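PDB 5JVV: beta-1,3-glucosyltransferase from Paecilomyces sp. J18, which is a carbohydrate-active enzyme of beta-sandwich architecture, with two curved, largely antiparallel sheets trimmed by short helices and long loops. Local coordinates for residues A[203-207]-A[208-212]; A[278-281]-A[282-285]; A[264-268]-A[269-273]; A[33-36]-A[37-40]. All blocks are in the same frame, centred on the assembly; numbering follows the deposited sequence.

All four contacts are local turns or helix ends at the margins of a two-sheet beta-sandwich, and none touches another. Along the chain they come in the order interaction 4, 1, 3, 2. Interactions 3 and 2 sit near the two ends of helix 269-279, the first capping its start and the second turning the chain out of it, with centres about 16 Å apart. Interaction 4, at the start of helix 36-41, lies about 19 Å from interaction 2, centre to centre. Interaction 1, on helix 207-210 after strand 195-201, stands apart, its centre about 44 Å from that of interaction 3 across the chain's centre. Together they show how short helices are started and ended around the sheets.

Interaction 1: A[203-207]-A[208-212]; sequences SAIPK and SIESD
Lys207 and Glu210 both set CG opposite their own carbonyl carbon (chi1 -73° and -61°), and what follows differs: the lysine folds back at chi2, while the glutamate runs out straight. The two chains thereby cross at a slant on the outside of the short helix 207-210. Lys207 NZ donates to Glu210 OE1 at 2.8 Å, a salt bridge that uses the syn lone pair, on the side of the other oxygen. The lysine chain leans on the same oxygen, with Lys207 CD 3.1 Å from Glu210 OE1. The second carboxylate oxygen is held by a water, 2.7 Å from Glu210 OE2, which also takes a weak bond from the amide of Ile205.

Pro206 is the N-cap. Its carbonyl O accepts from Glu210 N at 3.3 Å, in the carbonyl plane, and more weakly from Ile209 N. From the next residue, Lys207 O receives Ser211 N at 2.9 Å; a further bond from Ser211 OG is less certain, because that residue has two conformers. Asp212 then leaves the helix with positive phi in a Schellman motif.

On the inner side Ile205 CG2 meets Ile209 CG2 at 4.0 Å, the chains at about a right angle, and Pro206 CG lies alongside Ile209 CD1, also at 4.0 Å. Phe200 of strand 195-201 backs all three residues, and Ser208 OG is bonded to Glu218 and to the amide of Asp215. The chemistry is thus split: apolar carbons face the sheet, while the ion pair lies at the surface, where solvent would probably weaken its pull, and the backbone bonds define the turn.

Interaction 2: A[278-281]-A[282-285]; sequences ATKP and EEFK
Phe284 lays one edge of its ring against the carbonyl of Lys280, with Phe284 CD2 3.2 Å from Lys280 O. Phe284 CE2 is almost as near, and Pro281 O also sits at the ring edge, in its plane, so two carbonyl oxygens face the rim hydrogens rather than the pi faces. The first torsion puts the ring there: CG lies opposite the carbonyl carbon (chi1 -63°), which turns the phenyl back along the chain.

Those same oxygens hold the backbone. Glu283 N donates to Lys280 O at 3.0 Å, and Phe284 N to Pro281 O at the same distance. Each donor stands well above the carbonyl plane, about 48° out of it in the first case, as the tight i to i+3 winding of a 3-10 turn imposes. Outside the turn Glu283 CG packs on Lys280 CB at 3.8 Å. The charged ends do not meet, Lys280 NZ staying 5.3 Å from Glu283 OE1.

Lys280 is where the chain leaves helix 269-279, and Pro281 opens the new turn on the way to strand 289-297. Phe284 reaches inward to stack edge-to-face with Phe247 of strand 240-247. Phe276 and Val277 of the helix and Arg70 of strand 70-77 also touch its side chain.

Interaction 3: A[264-268]-A[269-273]; sequences LTKED and SLASC
Ser272, in the first turn of helix 269-279, gathers the loop that leads into the helix and its N-cap, Asp268. Followed outward, Ser272 CB first meets Asp268 O at 3.6 Å, and the amide nitrogen of Thr265 is as near. Chi1 of -62° sets OG opposite the carbonyl carbon and aims it at the loop backbone. There Ser272 OG accepts from Lys266 N at 2.9 Å, a fairly straight bond, and from Thr265 N in a weaker, more bent one. A water 2.7 Å from Ser272 OG adds a further partner and donates to Lys266 O. Two successive amides thus share one buried hydroxyl, which fixes the loop's path.

Asp268 starts the helix with both backbone and side chain: its O takes Ser272 N at 3.0 Å, nearly along the C=O axis. Beside the cap, Ala271 CB packs 3.6 Å from Lys266 CB. The neighbouring Cys273 ties the helix to Cys248 through a disulfide, and Thr265 OG1 bonds to Asp275 one turn further on.

The capping bond comes from the aspartate side chain: Asp268 OD1 accepts from Ala271 N at 3.0 Å, with an N-H...O angle of 167°.

Interaction 4: A[33-36]-A[37-40]; sequences YVSR and EVAE
The guanidinium of Arg36 meets Glu40 at its edge, where the carboxylate stands almost upright to it, the two planes 88° apart. Arg36 NE donates to Glu40 OE2 at 2.8 Å, the oxygen lying in the guanidinium plane and the bond practically straight at 178°. From the glutamate's side the donor comes in above the carboxylate plane, 46° out of it. This is an i to i+4 salt bridge spanning the first turn of helix 36-41, whose N-cap is Ser35. Arg36 runs extended from CG to NE, and its NH2 takes a second partner, Asp16, in another salt bridge.

A second carboxylate, that of Glu37, is met over its face: Ser35 OG donates to Glu37 OE2 at 2.8 Å from almost directly above the plane. The same hydroxyl accepts weakly from Val38 N, the capping bond, so Glu37 probably helps to orient the capping hydroxyl.

Val34, just before the N-cap, and Ala39 form a hydrophobic staple, with Val34 CG2 4.0 Å from Ala39 CB. Val73 of strand 70-77 and Val45 of strand 45-47 also touch Ala39. Beside the staple, Val38 crosses Val34 at about a right angle, bringing Val38 CG1 to 3.7 Å from Val34 CB.

Interaction 1: A[203-207]-A[208-212]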
ATOM      1  N   SER A 203       2.312 -16.905  10.542  1.00 22.22           N
ATOM      2  CA  SER A 203       2.516 -18.336  10.823  1.00 23.81           C
ATOM      3  C   SER A 203       2.747 -19.196   9.577  1.00 26.71           C
ATOM      4  O   SER A 203       2.753 -20.424   9.665  1.00 26.07           O
ATOM      5  CB  SER A 203       1.382 -18.926  11.684  1.00 35.45           C
ATOM      6  OG  SER A 203       0.202 -19.142  10.919  1.00 37.94           O
ATOM      7  N   ALA A 204       2.944 -18.553   8.428  1.00 21.98           N
ATOM      8  CA  ALA A 204       3.268 -19.257   7.185  1.00 24.74           C
ATOM      9  C   ALA A 204       4.327 -18.483   6.402  1.00 22.82           C
ATOM     10  O   ALA A 204       4.315 -18.435   5.171  1.00 19.30           O
ATOM     11  CB  ALA A 204       2.028 -19.454   6.346  1.00 25.38           C
ATOM     12  N   ILE A 205       5.241 -17.872   7.143  1.00 27.85           N
ATOM     13  CA  ILE A 205       6.309 -17.073   6.567  1.00 24.85           C
ATOM     14  C   ILE A 205       7.542 -17.959   6.382  1.00 20.16           C
ATOM     15  O   ILE A 205       7.924 -18.683   7.303  1.00 24.11           O
ATOM     16  CB  ILE A 205       6.624 -15.896   7.512  1.00 18.44           C
ATOM     17  CG1 ILE A 205       5.372 -15.032   7.713  1.00 18.16           C
ATOM     18  CG2 ILE A 205       7.804 -15.076   7.005  1.00 16.44           C
ATOM     19  CD1 ILE A 205       5.481 -14.059   8.869  1.00 19.29           C
ATOM     20  N   PRO A 206       8.159 -17.923   5.186  1.00 16.46           N
ATOM     21  CA  PRO A 206       9.368 -18.706   4.900  1.00 16.13           C
ATOM     22  C   PRO A 206      10.454 -18.514   5.964  1.00 20.10           C
ATOM     23  O   PRO A 206      10.683 -17.382   6.396  1.00 15.85           O
ATOM     24  CB  PRO A 206       9.836 -18.135   3.560  1.00 20.86           C
ATOM     25  CG  PRO A 206       8.585 -17.651   2.903  1.00 17.32           C
ATOM     26  CD  PRO A 206       7.688 -17.172   4.004  1.00 16.54           C
ATOM     27  N   LYS A 207      11.105 -19.597   6.378  1.00 18.21           N
ATOM     28  CA  LYS A 207      12.102 -19.499   7.438  1.00 21.09           C
ATOM     29  C   LYS A 207      13.308 -18.631   7.065  1.00 20.01           C
ATOM     30  O   LYS A 207      13.902 -17.998   7.945  1.00 18.53           O
ATOM     31  CB  LYS A 207      12.548 -20.887   7.904  1.00 24.09           C
ATOM     32  CG  LYS A 207      11.506 -21.610   8.742  1.00 31.24           C
ATOM     33  CD  LYS A 207      11.364 -20.962  10.114  1.00 37.96           C
ATOM     34  CE  LYS A 207      10.132 -21.448  10.867  1.00 45.03           C
ATOM     35  NZ  LYS A 207       9.980 -20.746  12.185  1.00 49.59           N
ATOM     36  N   SER A 208      13.662 -18.583   5.778  1.00 14.49           N
ATOM     37  CA  SER A 208      14.817 -17.787   5.342  1.00 14.90           C
ATOM     38  C   SER A 208      14.539 -16.286   5.461  1.00 13.44           C
ATOM     39  O   SER A 208      15.457 -15.478   5.595  1.00 18.38           O
ATOM     40  CB  SER A 208      15.240 -18.139   3.915  1.00 17.63           C
ATOM     41  OG  SER A 208      14.236 -17.768   2.983  1.00 17.69           O
ATOM     42  N   ILE A 209      13.267 -15.913   5.403  1.00 13.55           N
ATOM     43  CA  ILE A 209      12.888 -14.531   5.669  1.00 15.20           C
ATOM     44  C   ILE A 209      13.010 -14.243   7.164  1.00 16.76           C
ATOM     45  O   ILE A 209      13.535 -13.203   7.582  1.00 16.79           O
ATOM     46  CB  ILE A 209      11.456 -14.244   5.174  1.00 14.59           C
ATOM     47  CG1 ILE A 209      11.449 -14.146   3.647  1.00 14.92           C
ATOM     48  CG2 ILE A 209      10.918 -12.960   5.783  1.00 15.72           C
ATOM     49  CD1 ILE A 209      10.069 -13.923   3.048  1.00 14.09           C
ATOM     50  N   GLU A 210      12.523 -15.172   7.977  1.00 13.00           N
ATOM     51  CA  GLU A 210      12.608 -15.022   9.425  1.00 17.16           C
ATOM     52  C   GLU A 210      14.050 -14.938   9.916  1.00 18.56           C
ATOM     53  O   GLU A 210      14.314 -14.289  10.915  1.00 19.28           O
ATOM     54  CB  GLU A 210      11.871 -16.168  10.118  1.00 19.36           C
ATOM     55  CG  GLU A 210      10.388 -16.211   9.773  1.00 22.43           C
ATOM     56  CD  GLU A 210       9.615 -17.191  10.628  1.00 30.93           C
ATOM     57  OE1 GLU A 210      10.177 -18.245  10.977  1.00 28.89           O
ATOM     58  OE2 GLU A 210       8.445 -16.901  10.954  1.00 31.04           O
ATOM     59  N   SER A 211      14.974 -15.571   9.200  1.00 14.96           N
ATOM     60  CA  SER A 211      16.389 -15.625   9.571  0.56 16.72           C
ATOM     61  C   SER A 211      17.215 -14.492   8.960  1.00 17.34           C
ATOM     62  O   SER A 211      18.433 -14.452   9.132  1.00 18.98           O
ATOM     63  CB  SER A 211      17.006 -16.954   9.123  0.56 16.57           C
ATOM     64  OG  SER A 211      16.300 -18.062   9.641  0.56 14.23           O
ATOM     65  N   ASP A 212      16.560 -13.601   8.221  1.00 16.95           N
ATOM     66  CA  ASP A 212      17.238 -12.489   7.539  1.00 18.49           C
ATOM     67  C   ASP A 212      18.315 -12.955   6.549  1.00 24.37           C
ATOM     68  O   ASP A 212      19.336 -12.288   6.342  1.00 20.46           O
ATOM     69  CB  ASP A 212      17.803 -11.485   8.556  1.00 20.25           C
ATOM     70  CG  ASP A 212      16.716 -10.708   9.277  1.00 22.55           C
ATOM     71  OD1 ASP A 212      15.525 -11.039   9.097  1.00 24.12           O
ATOM     72  OD2 ASP A 212      17.048  -9.761  10.024  1.00 25.94           O
TER
HETATM   73  O   HOH W   1       5.864 -17.687  10.467  1.00 30.26           O

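Interaction 2: A[278-281]-A[282-285]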
ATOM      1  N   ALA A 278     -16.404  12.176   6.857  1.00  9.57           N
ATOM      2  CA  ALA A 278     -16.511  13.329   7.745  1.00  8.09           C
ATOM      3  C   ALA A 278     -17.321  13.052   9.008  1.00 11.03           C
ATOM      4  O   ALA A 278     -16.952  13.509  10.102  1.00 10.59           O
ATOM      5  CB  ALA A 278     -17.115  14.502   6.992  1.00  8.64           C
ATOM      6  N   THR A 279     -18.418  12.308   8.868  1.00  8.02           N
ATOM      7  CA  THR A 279     -19.412  12.226   9.945  1.00 11.43           C
ATOM      8  C   THR A 279     -19.350  10.955  10.802  1.00 11.12           C
ATOM      9  O   THR A 279     -20.053  10.859  11.817  1.00 11.28           O
ATOM     10  CB  THR A 279     -20.862  12.409   9.415  1.00 10.28           C
ATOM     11  OG1 THR A 279     -21.223  11.292   8.589  1.00 11.64           O
ATOM     12  CG2 THR A 279     -20.987  13.697   8.620  1.00  9.96           C
ATOM     13  N   LYS A 280     -18.522   9.992  10.404  1.00  9.08           N
ATOM     14  CA  LYS A 280     -18.417   8.730  11.142  1.00  8.60           C
ATOM     15  C   LYS A 280     -16.994   8.427  11.623  1.00 10.90           C
ATOM     16  O   LYS A 280     -16.408   7.404  11.262  1.00 11.12           O
ATOM     17  CB  LYS A 280     -18.951   7.573  10.293  1.00  8.82           C
ATOM     18  CG  LYS A 280     -20.404   7.739   9.874  1.00 12.65           C
ATOM     19  CD  LYS A 280     -20.814   6.602   8.957  1.00 16.45           C
ATOM     20  CE  LYS A 280     -22.215   6.792   8.403  1.00 25.88           C
ATOM     21  NZ  LYS A 280     -23.222   6.772   9.496  1.00 31.24           N
ATOM     22  N   PRO A 281     -16.440   9.303  12.479  1.00 10.46           N
ATOM     23  CA  PRO A 281     -15.048   9.102  12.905  1.00 10.17           C
ATOM     24  C   PRO A 281     -14.778   7.737  13.546  1.00 10.68           C
ATOM     25  O   PRO A 281     -13.718   7.159  13.295  1.00 13.02           O
ATOM     26  CB  PRO A 281     -14.837  10.219  13.936  1.00 10.85           C
ATOM     27  CG  PRO A 281     -16.230  10.594  14.395  1.00 10.07           C
ATOM     28  CD  PRO A 281     -17.057  10.464  13.149  1.00 10.35           C
ATOM     29  N   GLU A 282     -15.720   7.215  14.329  1.00 11.82           N
ATOM     30  CA  GLU A 282     -15.509   5.935  15.019  1.00 15.58           C
ATOM     31  C   GLU A 282     -15.319   4.752  14.063  1.00 15.42           C
ATOM     32  O   GLU A 282     -14.704   3.746  14.423  1.00 16.24           O
ATOM     33  CB  GLU A 282     -16.656   5.658  15.999  1.00 18.29           C
ATOM     34  CG  GLU A 282     -16.449   4.447  16.900  1.00 32.15           C
ATOM     35  CD  GLU A 282     -15.211   4.562  17.769  1.00 41.37           C
ATOM     36  OE1 GLU A 282     -14.454   3.568  17.850  1.00 39.72           O
ATOM     37  OE2 GLU A 282     -14.999   5.640  18.374  1.00 37.95           O
ATOM     38  N   GLU A 283     -15.828   4.874  12.840  1.00 12.89           N
ATOM     39  CA  GLU A 283     -15.673   3.817  11.844  1.00 10.40           C
ATOM     40  C   GLU A 283     -14.231   3.667  11.389  1.00 11.57           C
ATOM     41  O   GLU A 283     -13.882   2.701  10.703  1.00 14.65           O
ATOM     42  CB  GLU A 283     -16.572   4.083  10.633  1.00 18.05           C
ATOM     43  CG  GLU A 283     -18.048   3.931  10.925  1.00 28.78           C
ATOM     44  CD  GLU A 283     -18.654   2.722  10.236  1.00 33.06           C
ATOM     45  OE1 GLU A 283     -19.899   2.661  10.143  1.00 31.29           O
ATOM     46  OE2 GLU A 283     -17.890   1.836   9.786  1.00 23.62           O
ATOM     47  N   PHE A 284     -13.378   4.605  11.792  1.00  8.97           N
ATOM     48  CA  PHE A 284     -11.987   4.599  11.320  1.00  7.74           C
ATOM     49  C   PHE A 284     -10.978   4.164  12.362  1.00  8.29           C
ATOM     50  O   PHE A 284      -9.761   4.293  12.169  1.00 10.16           O
ATOM     51  CB  PHE A 284     -11.651   5.964  10.707  1.00  7.65           C
ATOM     52  CG  PHE A 284     -12.494   6.259   9.511  1.00  7.88           C
ATOM     53  CD1 PHE A 284     -12.159   5.717   8.281  1.00  9.49           C
ATOM     54  CD2 PHE A 284     -13.679   6.969   9.638  1.00  7.94           C
ATOM     55  CE1 PHE A 284     -12.958   5.933   7.161  1.00  9.31           C
ATOM     56  CE2 PHE A 284     -14.485   7.186   8.542  1.00 10.52           C
ATOM     57  CZ  PHE A 284     -14.127   6.663   7.297  1.00 11.58           C
ATOM     58  N   LYS A 285     -11.470   3.611  13.460  1.00  9.64           N
ATOM     59  CA  LYS A 285     -10.578   3.086  14.484  0.55 10.64           C
ATOM     60  C   LYS A 285      -9.682   1.996  13.907  1.00  9.87           C
ATOM     61  O   LYS A 285      -8.529   1.851  14.316  1.00 12.34           O
ATOM     62  CB  LYS A 285     -11.379   2.560  15.674  0.55 15.46           C
ATOM     63  CG  LYS A 285     -10.533   2.305  16.899  0.55 21.95           C
ATOM     64  CD  LYS A 285     -11.387   2.173  18.150  0.55 25.83           C
ATOM     65  CE  LYS A 285     -10.549   1.657  19.299  0.55 28.44           C
ATOM     66  NZ  LYS A 285      -9.807   0.429  18.897  0.55 26.54           N
TER

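Interaction 3: A[264-268]-A[269-273]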
ATOM      1  N   LEU A 264     -25.051   5.618  -0.116  1.00 16.96           N
ATOM      2  CA  LEU A 264     -25.087   6.784  -0.996  1.00 14.21           C
ATOM      3  C   LEU A 264     -26.077   7.797  -0.446  1.00 19.32           C
ATOM      4  O   LEU A 264     -27.285   7.590  -0.506  1.00 27.28           O
ATOM      5  CB  LEU A 264     -25.457   6.374  -2.424  1.00 16.61           C
ATOM      6  CG  LEU A 264     -24.390   5.506  -3.094  1.00 14.06           C
ATOM      7  CD1 LEU A 264     -24.914   4.872  -4.370  1.00 18.63           C
ATOM      8  CD2 LEU A 264     -23.137   6.323  -3.389  1.00 16.60           C
ATOM      9  N   THR A 265     -25.553   8.893   0.090  1.00 12.10           N
ATOM     10  CA  THR A 265     -26.368   9.858   0.834  1.00 12.46           C
ATOM     11  C   THR A 265     -26.398  11.239   0.179  1.00 14.72           C
ATOM     12  O   THR A 265     -27.220  12.085   0.555  1.00 14.54           O
ATOM     13  CB  THR A 265     -25.810  10.055   2.251  1.00 14.68           C
ATOM     14  OG1 THR A 265     -24.412  10.362   2.161  1.00 13.98           O
ATOM     15  CG2 THR A 265     -25.977   8.781   3.094  1.00 14.95           C
ATOM     16  N   LYS A 266     -25.490  11.491  -0.760  1.00 11.34           N
ATOM     17  CA  LYS A 266     -25.368  12.834  -1.330  1.00 12.18           C
ATOM     18  C   LYS A 266     -25.486  12.801  -2.852  1.00 10.60           C
ATOM     19  O   LYS A 266     -26.010  11.832  -3.409  1.00 11.65           O
ATOM     20  CB  LYS A 266     -24.070  13.523  -0.884  1.00  9.68           C
ATOM     21  CG  LYS A 266     -23.908  13.664   0.649  1.00 10.46           C
ATOM     22  CD  LYS A 266     -24.842  14.730   1.249  1.00 12.16           C
ATOM     23  CE  LYS A 266     -24.487  14.956   2.729  1.00 14.10           C
ATOM     24  NZ  LYS A 266     -25.355  15.981   3.397  1.00 17.11           N
ATOM     25  N   GLU A 267     -25.025  13.857  -3.519  1.00 13.01           N
ATOM     26  CA  GLU A 267     -25.356  14.060  -4.940  1.00 11.72           C
ATOM     27  C   GLU A 267     -24.600  13.152  -5.917  1.00 11.66           C
ATOM     28  O   GLU A 267     -25.047  12.944  -7.052  1.00 11.65           O
ATOM     29  CB  GLU A 267     -25.203  15.527  -5.338  1.00 11.87           C
ATOM     30  CG  GLU A 267     -23.773  15.995  -5.550  1.00 12.57           C
ATOM     31  CD  GLU A 267     -23.121  16.531  -4.295  1.00 10.74           C
ATOM     32  OE1 GLU A 267     -23.622  16.256  -3.186  1.00 11.00           O
ATOM     33  OE2 GLU A 267     -22.087  17.225  -4.425  1.00 15.23           O
ATOM     34  N   ASP A 268     -23.456  12.628  -5.483  1.00  9.93           N
ATOM     35  CA  ASP A 268     -22.728  11.623  -6.261  1.00  8.13           C
ATOM     36  C   ASP A 268     -21.866  10.804  -5.319  1.00 12.02           C
ATOM     37  O   ASP A 268     -21.846  11.067  -4.112  1.00 11.16           O
ATOM     38  CB  ASP A 268     -21.911  12.234  -7.412  1.00 11.77           C
ATOM     39  CG  ASP A 268     -20.844  13.225  -6.957  1.00 15.00           C
ATOM     40  OD1 ASP A 268     -20.532  13.335  -5.755  1.00 14.95           O
ATOM     41  OD2 ASP A 268     -20.279  13.900  -7.850  1.00 19.67           O
ATOM     42  N   SER A 269     -21.146   9.823  -5.852  1.00 11.23           N
ATOM     43  CA  SER A 269     -20.403   8.922  -4.978  1.00 11.86           C
ATOM     44  C   SER A 269     -19.316   9.643  -4.192  1.00 10.11           C
ATOM     45  O   SER A 269     -19.097   9.338  -3.022  1.00 11.28           O
ATOM     46  CB  SER A 269     -19.804   7.757  -5.753  1.00 13.89           C
ATOM     47  OG  SER A 269     -18.841   8.217  -6.665  1.00 15.72           O
ATOM     48  N   LEU A 270     -18.643  10.606  -4.819  1.00 10.11           N
ATOM     49  CA  LEU A 270     -17.573  11.323  -4.130  1.00  7.95           C
ATOM     50  C   LEU A 270     -18.135  12.092  -2.941  1.00  7.72           C
ATOM     51  O   LEU A 270     -17.599  12.030  -1.830  1.00  9.10           O
ATOM     52  CB  LEU A 270     -16.833  12.257  -5.091  1.00 10.57           C
ATOM     53  CG  LEU A 270     -15.748  13.135  -4.451  1.00 10.75           C
ATOM     54  CD1 LEU A 270     -14.576  12.287  -3.955  1.00 12.08           C
ATOM     55  CD2 LEU A 270     -15.252  14.176  -5.439  1.00 14.94           C
ATOM     56  N   ALA A 271     -19.238  12.803  -3.155  1.00  9.47           N
ATOM     57  CA  ALA A 271     -19.873  13.528  -2.057  1.00 10.66           C
ATOM     58  C   ALA A 271     -20.388  12.606  -0.948  1.00  9.83           C
ATOM     59  O   ALA A 271     -20.324  12.951   0.233  1.00  9.89           O
ATOM     60  CB  ALA A 271     -20.993  14.416  -2.578  1.00  9.40           C
ATOM     61  N   SER A 272     -20.910  11.444  -1.330  1.00  9.98           N
ATOM     62  CA  SER A 272     -21.356  10.458  -0.338  1.00  8.31           C
ATOM     63  C   SER A 272     -20.186   9.916   0.455  1.00  7.76           C
ATOM     64  O   SER A 272     -20.293   9.694   1.667  1.00  8.54           O
ATOM     65  CB  SER A 272     -22.120   9.319  -1.012  1.00  9.14           C
ATOM     66  OG  SER A 272     -23.288   9.823  -1.647  1.00  9.56           O
ATOM     67  N   CYS A 273     -19.066   9.702  -0.226  1.00  7.61           N
ATOM     68  CA  CYS A 273     -17.848   9.244   0.427  1.00  8.28           C
ATOM     69  C   CYS A 273     -17.387  10.264   1.475  1.00  7.91           C
ATOM     70  O   CYS A 273     -17.044   9.904   2.607  1.00 10.14           O
ATOM     71  CB  CYS A 273     -16.761   9.038  -0.625  1.00  8.56           C
ATOM     72  SG  CYS A 273     -15.255   8.292   0.049  1.00 10.25           S
TER
HETATM   73  O   HOH W   2     -22.399   8.406   2.884  1.00 28.86           O
HETATM   74  O   HOH W   3     -24.545   9.505  -4.039  1.00 17.68           O

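Interaction 4: A[33-36]-A[37-40]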
ATOM      1  N   TYR A  33      -3.020  15.358   5.513  1.00  8.90           N
ATOM      2  CA  TYR A  33      -1.738  14.757   5.839  1.00  7.77           C
ATOM      3  C   TYR A  33      -0.974  15.702   6.765  1.00 12.67           C
ATOM      4  O   TYR A  33      -0.844  16.897   6.471  1.00 13.24           O
ATOM      5  CB  TYR A  33      -0.953  14.515   4.564  1.00 11.20           C
ATOM      6  CG  TYR A  33      -1.345  13.266   3.804  1.00  8.89           C
ATOM      7  CD1 TYR A  33      -1.641  12.074   4.463  1.00  9.19           C
ATOM      8  CD2 TYR A  33      -1.395  13.275   2.417  1.00  9.23           C
ATOM      9  CE1 TYR A  33      -1.970  10.924   3.744  1.00  9.52           C
ATOM     10  CE2 TYR A  33      -1.730  12.138   1.698  1.00  9.29           C
ATOM     11  CZ  TYR A  33      -2.013  10.968   2.370  1.00 10.36           C
ATOM     12  OH  TYR A  33      -2.326   9.833   1.649  1.00  9.22           O
ATOM     13  N   VAL A  34      -0.470  15.172   7.874  1.00 10.24           N
ATOM     14  CA  VAL A  34       0.191  16.007   8.888  1.00  8.79           C
ATOM     15  C   VAL A  34       1.640  15.597   9.162  1.00 10.04           C
ATOM     16  O   VAL A  34       2.062  14.485   8.841  1.00 11.16           O
ATOM     17  CB  VAL A  34      -0.593  16.038  10.207  1.00 12.67           C
ATOM     18  CG1 VAL A  34      -1.979  16.633   9.979  1.00 12.00           C
ATOM     19  CG2 VAL A  34      -0.693  14.635  10.808  1.00 12.85           C
ATOM     20  N   SER A  35       2.399  16.514   9.761  1.00 12.52           N
ATOM     21  CA  SER A  35       3.804  16.279  10.072  1.00 12.35           C
ATOM     22  C   SER A  35       3.929  15.252  11.178  1.00 11.09           C
ATOM     23  O   SER A  35       2.948  14.949  11.868  1.00 12.90           O
ATOM     24  CB  SER A  35       4.484  17.570  10.507  1.00 12.82           C
ATOM     25  OG  SER A  35       3.954  18.014  11.748  1.00 14.69           O
ATOM     26  N   ARG A  36       5.131  14.712  11.347  1.00 10.44           N
ATOM     27  CA  ARG A  36       5.362  13.711  12.385  1.00 11.43           C
ATOM     28  C   ARG A  36       5.055  14.211  13.798  1.00 12.28           C
ATOM     29  O   ARG A  36       4.401  13.506  14.568  1.00 13.96           O
ATOM     30  CB  ARG A  36       6.784  13.152  12.303  1.00 13.38           C
ATOM     31  CG  ARG A  36       7.123  12.169  13.417  1.00 13.73           C
ATOM     32  CD  ARG A  36       8.443  11.482  13.145  1.00 16.48           C
ATOM     33  NE  ARG A  36       8.890  10.697  14.291  1.00 15.17           N
ATOM     34  CZ  ARG A  36      10.069  10.089  14.359  1.00 19.14           C
ATOM     35  NH1 ARG A  36      10.401   9.402  15.446  1.00 19.10           N
ATOM     36  NH2 ARG A  36      10.921  10.185  13.346  1.00 18.58           N
ATOM     37  N   GLU A  37       5.504  15.414  14.150  1.00 11.85           N
ATOM     38  CA  GLU A  37       5.246  15.913  15.505  1.00 12.69           C
ATOM     39  C   GLU A  37       3.750  16.126  15.768  1.00  9.39           C
ATOM     40  O   GLU A  37       3.278  15.894  16.888  1.00 13.82           O
ATOM     41  CB  GLU A  37       6.070  17.169  15.825  1.00 15.83           C
ATOM     42  CG  GLU A  37       5.658  18.414  15.071  1.00 18.43           C
ATOM     43  CD  GLU A  37       6.274  18.533  13.684  1.00 23.18           C
ATOM     44  OE1 GLU A  37       7.100  17.667  13.288  1.00 20.50           O
ATOM     45  OE2 GLU A  37       5.916  19.508  12.980  1.00 19.31           O
ATOM     46  N   VAL A  38       3.002  16.534  14.746  1.00 10.64           N
ATOM     47  CA  VAL A  38       1.563  16.674  14.901  1.00 11.56           C
ATOM     48  C   VAL A  38       0.935  15.301  15.082  1.00 10.61           C
ATOM     49  O   VAL A  38       0.095  15.106  15.958  1.00 13.26           O
ATOM     50  CB  VAL A  38       0.917  17.398  13.710  1.00 12.01           C
ATOM     51  CG1 VAL A  38      -0.585  17.234  13.748  1.00 13.31           C
ATOM     52  CG2 VAL A  38       1.272  18.874  13.735  1.00 15.85           C
ATOM     53  N   ALA A  39       1.378  14.342  14.274  1.00 10.45           N
ATOM     54  CA  ALA A  39       0.821  12.993  14.309  1.00  9.03           C
ATOM     55  C   ALA A  39       1.079  12.329  15.653  1.00 11.94           C
ATOM     56  O   ALA A  39       0.194  11.668  16.214  1.00 13.70           O
ATOM     57  CB  ALA A  39       1.410  12.160  13.195  1.00 10.49           C
ATOM     58  N   GLU A  40       2.287  12.507  16.177  1.00 12.28           N
ATOM     59  CA  GLU A  40       2.625  11.927  17.468  1.00 10.65           C
ATOM     60  C   GLU A  40       1.807  12.561  18.583  1.00 14.63           C
ATOM     61  O   GLU A  40       1.373  11.880  19.511  1.00 15.22           O
ATOM     62  CB  GLU A  40       4.127  12.034  17.736  1.00 10.05           C
ATOM     63  CG  GLU A  40       4.941  11.053  16.875  1.00 13.69           C
ATOM     64  CD  GLU A  40       6.432  11.305  16.928  1.00 19.43           C
ATOM     65  OE1 GLU A  40       6.840  12.390  17.397  1.00 26.30           O
ATOM     66  OE2 GLU A  40       7.198  10.420  16.481  1.00 18.90           O
TER